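Local coordinates for 35 kDa hemin binding protein (Porphyromonas gingivalis, PDB 5Y1A) that probably binds hemin and is a thioredoxin-domain cargo of the type IX secretion system, with an immunoglobulin-like domain that supports its stability during secretion, at residues Lys153-Thr156 / Pro157-Cys161. Sequence-based numbering, arbitrary orientation. Where two conformers were deposited one is given.
Sequences KGAT and PEDVC
T156 and D159 meet through two first torsions: chi1 of 74° sets T156 OG1 between its own backbone N and carbonyl carbon, while D159 holds CG anti to its carbonyl carbon and beside its backbone N, turning the carboxylate back over the preceding segment 153-156. The two side chains cross at a slant, and T156 OG1 hydrogen-bonds D159 OD2 at 2.8 Å. The hydroxyl reaches that oxygen from above the carboxylate plane, 59° out of it. The same oxygen accepts two weak backbone bonds: T156 N lies 2.8 Å from D159 OD2, but its N-H is strongly bent, and A155 N is 3.3 Å from D159 OD2. One carboxylate oxygen therefore gathers three donors from A155 and T156, the latter being the turn's first residue, while D159 OD1 forms a salt bridge with K340, a residue of strand 335-343.

The backbone adds the complementary bond, D159 N to T156 O at 3.0 Å with an N-H angle of 162°. This bond closes a type I turn from T156 to D159, with P157 and E158 at its two central positions. Nearer the strands, C161 SG accepts G154 N at 3.5 Å along a nearly straight N-H. G154 CA also packs 3.7 Å from D159 CB and 3.2 Å from V160 O; the side of G154 where a CB would sit faces 157-161 and is already filled by those two atoms.

T156 also touches V325 and V327 of strand 324-332, so the loop tip faces the C-terminal sheet that contains K340. Residues 154-160 link the neighbouring antiparallel strands 145-153 and 161-169, and their bonding is that of a beta-hairpin connection with a type I turn at its tip, an aspartate at the turn's last position receiving backbone and hydroxyl donors.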
loop_
_atom_site.group_PDB
_atom_site.type_symbol
_atom_site.label_atom_id
_atom_site.label_comp_id
_atom_site.label_asym_id
_atom_site.label_seq_id
_atom_site.Cartn_x
_atom_site.Cartn_y
_atom_site.Cartn_z
ATOM N N LYS A 153 -5.128 -9.722 -6.966
ATOM C CA LYS A 153 -6.196 -9.134 -6.165
ATOM C C LYS A 153 -7.302 -10.110 -5.813
ATOM O O LYS A 153 -7.632 -10.984 -6.609
ATOM C CB LYS A 153 -6.784 -7.898 -6.829
ATOM C CG LYS A 153 -7.380 -8.141 -8.184
ATOM C CD LYS A 153 -7.939 -6.839 -8.727
ATOM C CE LYS A 153 -8.645 -7.101 -10.059
ATOM N NZ LYS A 153 -9.162 -5.823 -10.672
ATOM N N GLY A 154 -7.847 -9.947 -4.610
ATOM C CA GLY A 154 -8.966 -10.765 -4.144
ATOM C C GLY A 154 -10.193 -10.328 -4.899
ATOM O O GLY A 154 -10.213 -9.224 -5.416
ATOM N N ALA A 155 -11.198 -11.197 -4.961
ATOM C CA ALA A 155 -12.378 -10.937 -5.799
ATOM C C ALA A 155 -13.399 -10.018 -5.123
ATOM O O ALA A 155 -14.121 -9.265 -5.796
ATOM C CB ALA A 155 -13.014 -12.219 -6.203
ATOM N N THR A 156 -13.448 -10.093 -3.797
ATOM C CA THR A 156 -14.414 -9.363 -2.987
ATOM C C THR A 156 -13.686 -8.873 -1.738
ATOM O O THR A 156 -12.560 -9.292 -1.482
ATOM C CB THR A 156 -15.616 -10.268 -2.583
ATOM O OG1 THR A 156 -15.206 -11.185 -1.566
ATOM C CG2 THR A 156 -16.166 -11.055 -3.799
ATOM N N PRO A 157 -14.313 -7.974 -0.960
ATOM C CA PRO A 157 -13.643 -7.421 0.228
ATOM C C PRO A 157 -13.209 -8.454 1.269
ATOM O O PRO A 157 -12.301 -8.172 2.086
ATOM C CB PRO A 157 -14.693 -6.457 0.786
ATOM C CG PRO A 157 -15.462 -6.025 -0.475
ATOM C CD PRO A 157 -15.636 -7.350 -1.160
ATOM N N GLU A 158 -13.814 -9.642 1.254
ATOM C CA GLU A 158 -13.442 -10.681 2.225
ATOM C C GLU A 158 -12.499 -11.752 1.668
ATOM O O GLU A 158 -12.273 -12.799 2.300
ATOM C CB GLU A 158 -14.679 -11.296 2.891
ATOM C CG GLU A 158 -15.234 -10.462 4.056
ATOM C CD GLU A 158 -14.199 -10.188 5.140
ATOM O OE1 GLU A 158 -13.953 -8.999 5.448
ATOM O OE2 GLU A 158 -13.619 -11.155 5.672
ATOM N N ASP A 159 -11.946 -11.471 0.488
ATOM C CA ASP A 159 -10.847 -12.255 -0.068
ATOM C C ASP A 159 -9.522 -11.582 0.227
ATOM O O ASP A 159 -9.480 -10.368 0.371
ATOM C CB ASP A 159 -10.992 -12.376 -1.570
ATOM C CG ASP A 159 -12.192 -13.208 -1.976
ATOM O OD1 ASP A 159 -12.258 -14.400 -1.590
ATOM O OD2 ASP A 159 -13.051 -12.660 -2.700
ATOM N N VAL A 160 -8.468 -12.376 0.344
ATOM C CA VAL A 160 -7.117 -11.816 0.468
ATOM C C VAL A 160 -6.594 -11.379 -0.902
ATOM O O VAL A 160 -7.015 -11.901 -1.943
ATOM C CB VAL A 160 -6.124 -12.791 1.173
ATOM C CG1 VAL A 160 -6.670 -13.129 2.564
ATOM C CG2 VAL A 160 -5.929 -14.056 0.370
ATOM N N CYS A 161 -5.706 -10.390 -0.885
ATOM C CA CYS A 161 -4.843 -10.094 -2.005
ATOM C C CYS A 161 -3.507 -10.756 -1.690
ATOM O O CYS A 161 -3.252 -11.152 -0.555
ATOM C CB CYS A 161 -4.647 -8.581 -2.132
ATOM S SG CYS A 161 -6.166 -7.691 -2.473
#